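Local coordinates for protein phosphodiesterase (Trypanosoma brucei brucei, PDB 5H2Q) that is an all-helical, metal-binding enzyme of the phosphodiesterase family, in the HD_PDEase clan, at residues 119-124 with 196-201; 192-197 with 232-237. All coordinates share one frame; numbering follows the deposited sequence.

Contact 1 (119-124 with 196-201)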
loop_
_atom_site.group_PDB
_atom_site.type_symbol
_atom_site.label_atom_id
_atom_site.label_comp_id
_atom_site.label_asym_id
_atom_site.label_seq_id
_atom_site.Cartn_x
_atom_site.Cartn_y
_atom_site.Cartn_z
ATOM N N PHE A 119 0.095 -2.301 -14.392
ATOM C CA PHE A 119 -0.992 -1.319 -14.305
ATOM C C PHE A 119 -1.931 -1.714 -13.158
ATOM O O PHE A 119 -2.240 -0.883 -12.307
ATOM C CB PHE A 119 -1.781 -1.300 -15.627
ATOM C CG PHE A 119 -2.938 -0.333 -15.599
ATOM C CD1 PHE A 119 -2.758 0.979 -15.168
ATOM C CD2 PHE A 119 -4.212 -0.735 -15.996
ATOM C CE1 PHE A 119 -3.830 1.893 -15.172
ATOM C CE2 PHE A 119 -5.289 0.171 -15.969
ATOM C CZ PHE A 119 -5.084 1.473 -15.553
ATOM N N VAL A 120 -2.367 -2.987 -13.126
ATOM C CA VAL A 120 -3.245 -3.474 -12.069
ATOM C C VAL A 120 -2.632 -3.233 -10.689
ATOM O O VAL A 120 -3.327 -2.770 -9.785
ATOM C CB VAL A 120 -3.627 -4.970 -12.293
ATOM C CG1 VAL A 120 -4.334 -5.563 -11.063
ATOM C CG2 VAL A 120 -4.482 -5.130 -13.563
ATOM N N LEU A 121 -1.337 -3.545 -10.509
ATOM C CA LEU A 121 -0.684 -3.353 -9.197
ATOM C C LEU A 121 -0.707 -1.892 -8.726
ATOM O O LEU A 121 -1.005 -1.605 -7.561
ATOM C CB LEU A 121 0.786 -3.759 -9.316
ATOM C CG LEU A 121 1.298 -5.026 -8.697
ATOM C CD1 LEU A 121 2.808 -4.903 -8.549
ATOM C CD2 LEU A 121 0.703 -5.289 -7.303
ATOM N N LEU A 122 -0.410 -0.955 -9.644
ATOM C CA LEU A 122 -0.381 0.471 -9.290
ATOM C C LEU A 122 -1.768 0.970 -8.918
ATOM O O LEU A 122 -1.926 1.702 -7.936
ATOM C CB LEU A 122 0.232 1.273 -10.433
ATOM C CG LEU A 122 1.705 0.920 -10.719
ATOM C CD1 LEU A 122 2.176 1.590 -11.981
ATOM C CD2 LEU A 122 2.615 1.304 -9.536
ATOM N N ILE A 123 -2.790 0.487 -9.646
ATOM C CA ILE A 123 -4.186 0.798 -9.329
ATOM C C ILE A 123 -4.532 0.214 -7.963
ATOM O O ILE A 123 -5.105 0.899 -7.124
ATOM C CB ILE A 123 -5.131 0.252 -10.431
ATOM C CG1 ILE A 123 -5.000 1.075 -11.767
ATOM C CG2 ILE A 123 -6.576 0.171 -9.907
ATOM C CD1 ILE A 123 -5.209 2.634 -11.627
ATOM N N THR A 124 -4.165 -1.070 -7.724
ATOM C CA THR A 124 -4.445 -1.773 -6.464
ATOM C C THR A 124 -3.853 -1.066 -5.246
ATOM O O THR A 124 -4.506 -0.985 -4.201
ATOM C CB THR A 124 -3.996 -3.237 -6.568
ATOM O OG1 THR A 124 -4.714 -3.851 -7.647
ATOM C CG2 THR A 124 -4.304 -4.015 -5.292
ATOM N N ILE A 196 -8.137 -7.959 -6.276
ATOM C CA ILE A 196 -8.759 -8.545 -5.094
ATOM C C ILE A 196 -7.769 -9.464 -4.369
ATOM O O ILE A 196 -7.562 -9.269 -3.163
ATOM C CB ILE A 196 -10.125 -9.211 -5.487
ATOM C CG1 ILE A 196 -11.156 -8.084 -5.827
ATOM C CG2 ILE A 196 -10.658 -10.135 -4.354
ATOM C CD1 ILE A 196 -12.381 -8.556 -6.672
ATOM N N ASP A 197 -7.054 -10.358 -5.098
ATOM C CA ASP A 197 -6.073 -11.237 -4.447
ATOM C C ASP A 197 -4.931 -10.452 -3.803
ATOM O O ASP A 197 -4.549 -10.762 -2.679
ATOM C CB ASP A 197 -5.556 -12.320 -5.405
ATOM C CG ASP A 197 -6.549 -13.454 -5.699
ATOM O OD1 ASP A 197 -7.522 -13.622 -4.926
ATOM O OD2 ASP A 197 -6.331 -14.188 -6.672
ATOM N N CYS A 198 -4.483 -9.356 -4.456
ATOM C CA CYS A 198 -3.446 -8.490 -3.920
ATOM C C CYS A 198 -3.891 -7.820 -2.641
ATOM O O CYS A 198 -3.100 -7.751 -1.693
ATOM C CB CYS A 198 -3.034 -7.451 -4.946
ATOM S SG CYS A 198 -1.974 -8.107 -6.234
ATOM N N VAL A 199 -5.134 -7.303 -2.631
ATOM C CA VAL A 199 -5.664 -6.648 -1.422
ATOM C C VAL A 199 -5.798 -7.670 -0.290
ATOM O O VAL A 199 -5.384 -7.390 0.842
ATOM C CB VAL A 199 -6.969 -5.866 -1.680
ATOM C CG1 VAL A 199 -7.549 -5.285 -0.374
ATOM C CG2 VAL A 199 -6.725 -4.767 -2.716
ATOM N N LEU A 200 -6.315 -8.860 -0.600
ATOM C CA LEU A 200 -6.459 -9.887 0.445
ATOM C C LEU A 200 -5.096 -10.337 1.001
ATOM O O LEU A 200 -4.995 -10.668 2.185
ATOM C CB LEU A 200 -7.275 -11.068 -0.069
ATOM C CG LEU A 200 -8.743 -10.778 -0.477
ATOM C CD1 LEU A 200 -9.387 -12.025 -1.047
ATOM C CD2 LEU A 200 -9.583 -10.295 0.716
ATOM N N ALA A 201 -4.044 -10.293 0.172
ATOM C CA ALA A 201 -2.672 -10.620 0.568
ATOM C C ALA A 201 -2.018 -9.633 1.550
ATOM O O ALA A 201 -0.921 -9.913 2.067
ATOM C CB ALA A 201 -1.802 -10.766 -0.658
#
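The carbonyl oxygen of Val120 accepts two bonds from Thr124, the residue that then reaches across to Cys198 and Val199. One is the ordinary helical bond from Thr124 N; the other comes from the hydroxyl, with Thr124 OG1 2.8 Å from Val120 O and lying above the carbonyl plane, 45° out of it. Because OG1 is turned back beside its own backbone N, anti to the carbonyl carbon, the polar branch is spent on its own helix and the methyl branch faces the partner. CG2 is then the probe of the contact. It lies 3.6 Å from Val199 CG2, the two branched side chains meeting at a slant, and Thr124 CG2 is also 3.7 Å from Cys198 CB.

The example illustrates how helices pack in the compact all-helical fold of this family: the axes of 119-124 and 196-200 approach to 10.1 Å and cross at -48°, with small side chains at the centre. Helix 115-127 leads directly into the zinc ligands His128 and Asp129, and the side chain of Val199 lies about 7 Å from the magnesium ion.

A second touch involves Leu121, whose CB leaves the helix along the interface although the end of the chain bends closer. Its CD2 methyl stands 4.0 Å from Cys198 SG, which the torsion of Cys198 (chi1 -76°) places beside the backbone N. The Cys198 side chain also touches Met234 and Gln231 of helix 227-242, while His164 and Cys165 of helix 159-172 pack against Val199.

Contact 2 (192-197 with 232-237)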
loop_
_atom_site.group_PDB
_atom_site.type_symbol
_atom_site.label_atom_id
_atom_site.label_comp_id
_atom_site.label_asym_id
_atom_site.label_seq_id
_atom_site.Cartn_x
_atom_site.Cartn_y
_atom_site.Cartn_z
ATOM N N PHE A 192 -9.636 -7.579 -12.207
ATOM C CA PHE A 192 -10.392 -7.654 -10.951
ATOM C C PHE A 192 -9.871 -8.731 -10.036
ATOM O O PHE A 192 -9.732 -8.493 -8.827
ATOM C CB PHE A 192 -11.888 -7.868 -11.232
ATOM C CG PHE A 192 -12.554 -6.575 -11.616
ATOM C CD1 PHE A 192 -13.117 -5.749 -10.647
ATOM C CD2 PHE A 192 -12.630 -6.179 -12.949
ATOM C CE1 PHE A 192 -13.699 -4.528 -10.996
ATOM C CE2 PHE A 192 -13.238 -4.963 -13.302
ATOM C CZ PHE A 192 -13.779 -4.152 -12.324
ATOM N N ARG A 193 -9.580 -9.926 -10.597
ATOM C CA ARG A 193 -9.101 -11.049 -9.777
ATOM C C ARG A 193 -7.768 -10.730 -9.096
ATOM O O ARG A 193 -7.644 -10.932 -7.895
ATOM C CB ARG A 193 -9.008 -12.354 -10.585
ATOM C CG ARG A 193 -8.621 -13.578 -9.718
ATOM C CD ARG A 193 -8.367 -14.886 -10.458
ATOM N NE ARG A 193 -8.435 -14.778 -11.916
ATOM C CZ ARG A 193 -7.390 -14.583 -12.717
ATOM N NH1 ARG A 193 -6.170 -14.442 -12.210
ATOM N NH2 ARG A 193 -7.560 -14.507 -14.028
ATOM N N SER A 194 -6.781 -10.233 -9.878
ATOM C CA SER A 194 -5.463 -9.866 -9.361
ATOM C C SER A 194 -5.546 -8.766 -8.322
ATOM O O SER A 194 -4.863 -8.874 -7.306
ATOM C CB SER A 194 -4.527 -9.453 -10.499
ATOM O OG SER A 194 -4.188 -10.605 -11.251
ATOM N N MET A 195 -6.409 -7.736 -8.546
ATOM C CA MET A 195 -6.562 -6.630 -7.579
ATOM C C MET A 195 -7.059 -7.177 -6.230
ATOM O O MET A 195 -6.468 -6.907 -5.184
ATOM C CB MET A 195 -7.534 -5.563 -8.125
ATOM C CG MET A 195 -7.933 -4.528 -7.085
ATOM S SD MET A 195 -9.247 -3.479 -7.732
ATOM C CE MET A 195 -10.685 -4.582 -7.506
ATOM N N ILE A 196 -8.137 -7.959 -6.276
ATOM C CA ILE A 196 -8.759 -8.545 -5.094
ATOM C C ILE A 196 -7.769 -9.464 -4.369
ATOM O O ILE A 196 -7.562 -9.269 -3.163
ATOM C CB ILE A 196 -10.125 -9.211 -5.487
ATOM C CG1 ILE A 196 -11.156 -8.084 -5.827
ATOM C CG2 ILE A 196 -10.658 -10.135 -4.354
ATOM C CD1 ILE A 196 -12.381 -8.556 -6.672
ATOM N N ASP A 197 -7.054 -10.358 -5.098
ATOM C CA ASP A 197 -6.073 -11.237 -4.447
ATOM C C ASP A 197 -4.931 -10.452 -3.803
ATOM O O ASP A 197 -4.549 -10.762 -2.679
ATOM C CB ASP A 197 -5.556 -12.320 -5.405
ATOM C CG ASP A 197 -6.549 -13.454 -5.699
ATOM O OD1 ASP A 197 -7.522 -13.622 -4.926
ATOM O OD2 ASP A 197 -6.331 -14.188 -6.672
ATOM N N MET A 232 1.587 -14.537 -7.313
ATOM C CA MET A 232 2.385 -14.529 -6.098
ATOM C C MET A 232 3.391 -13.382 -6.097
ATOM O O MET A 232 3.594 -12.779 -5.057
ATOM C CB MET A 232 3.031 -15.905 -5.829
ATOM C CG MET A 232 2.032 -16.957 -5.328
ATOM S SD MET A 232 1.047 -16.588 -3.855
ATOM C CE MET A 232 2.286 -15.888 -2.794
ATOM N N THR A 233 3.992 -13.035 -7.268
ATOM C CA THR A 233 4.898 -11.904 -7.381
ATOM C C THR A 233 4.091 -10.609 -7.097
ATOM O O THR A 233 4.584 -9.732 -6.391
ATOM C CB THR A 233 5.564 -11.867 -8.769
ATOM O OG1 THR A 233 6.267 -13.101 -8.976
ATOM C CG2 THR A 233 6.523 -10.719 -8.915
ATOM N N MET A 234 2.878 -10.502 -7.665
ATOM C CA MET A 234 2.013 -9.329 -7.427
ATOM C C MET A 234 1.686 -9.202 -5.924
ATOM O O MET A 234 1.813 -8.117 -5.368
ATOM C CB MET A 234 0.703 -9.461 -8.214
ATOM C CG MET A 234 0.894 -9.367 -9.734
ATOM S SD MET A 234 -0.661 -9.399 -10.623
ATOM C CE MET A 234 -1.278 -7.726 -10.240
ATOM N N ASP A 235 1.318 -10.321 -5.262
ATOM C CA ASP A 235 1.007 -10.306 -3.812
ATOM C C ASP A 235 2.229 -9.857 -3.026
ATOM O O ASP A 235 2.141 -8.967 -2.175
ATOM C CB ASP A 235 0.606 -11.718 -3.346
ATOM C CG ASP A 235 -0.663 -12.289 -3.921
ATOM O OD1 ASP A 235 -1.481 -11.506 -4.481
ATOM O OD2 ASP A 235 -0.875 -13.515 -3.775
ATOM N N VAL A 236 3.404 -10.438 -3.344
ATOM C CA VAL A 236 4.667 -10.083 -2.699
ATOM C C VAL A 236 5.051 -8.617 -2.929
ATOM O O VAL A 236 5.535 -7.953 -2.004
ATOM C CB VAL A 236 5.764 -11.088 -3.131
ATOM C CG1 VAL A 236 7.176 -10.524 -2.960
ATOM C CG2 VAL A 236 5.579 -12.383 -2.356
ATOM N N LEU A 237 4.768 -8.068 -4.124
ATOM C CA LEU A 237 5.074 -6.666 -4.350
ATOM C C LEU A 237 4.105 -5.731 -3.610
ATOM O O LEU A 237 4.524 -4.690 -3.127
ATOM C CB LEU A 237 5.066 -6.342 -5.851
ATOM C CG LEU A 237 6.316 -6.697 -6.590
ATOM C CD1 LEU A 237 6.131 -6.363 -8.034
ATOM C CD2 LEU A 237 7.533 -5.930 -6.044
#
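Met234 sets out toward the neighbouring helix, whereas the CB of Ser194 starts along the interface, so that the long chain ends against the flank of the short one. The setting is a helix-helix contact inside the all-helical phosphodiesterase fold, between helices 185-200 and 227-242, where Ser194 and Met234 have CA atoms 7.7 Å apart. Met234 runs extended through chi2 and then bends at the sulfur (chi3 73°), which lays the terminal methyl over the serine: Met234 CE is 3.7 Å from Ser194 CB. The sulfur follows close behind, with Met234 SD 3.8 Å from Ser194 OG. The methionine thus offers a soft, apolar surface to a side chain that is polar only at its end.

That polar end is directed to a bond with OE1 of Gln231, one turn before Asp235. The same amide donates from NE2 to Asp235 OD1, so a single glutamine ties the serine of one helix to the aspartate of the other and restrains both groups. Glu117 and Val120 of helix 115-127 lie against Met234 as well.

Asp197 and Asp235 are the nearest backbone pair at the next level, their CA atoms 7.2 Å apart. The carboxylate of Asp235 is buried and its CB starts along the interface, but the group ends nearer to the other helix. The two carboxylates are not in contact: Asp197 OD2 is 6.0 Å from Asp235 OD1, a separation that probably limits repulsion between like charges. Asp235 OD1, already satisfied by NE2 of Gln231, lies 3.6 Å from Asp197 O with no proton between them, an approach of two acceptors and not a bond.

Helix 185-200 is common to both contacts, which share Ile196 and Asp197 and have centres about 5 Å apart. Contact 1 joins that helix to 115-127 and contact 2 joins it to 227-242, and the three helices close on one another: Cys198 SG lies 3.6 Å from Met234 CB, and Leu121 CD2 lies 3.6 Å from Met234 O. Within the same packing, Thr124 OG1 comes 3.3 Å from Met195 CB. Both outer helices lead to zinc ligands, His128 and Asp129 just beyond one and Asp242 at the end of the other. Contact 1 lies nearer the metals, while the side chain of Asp235 in contact 2 is about 13 Å from magnesium and from the ligand LLI.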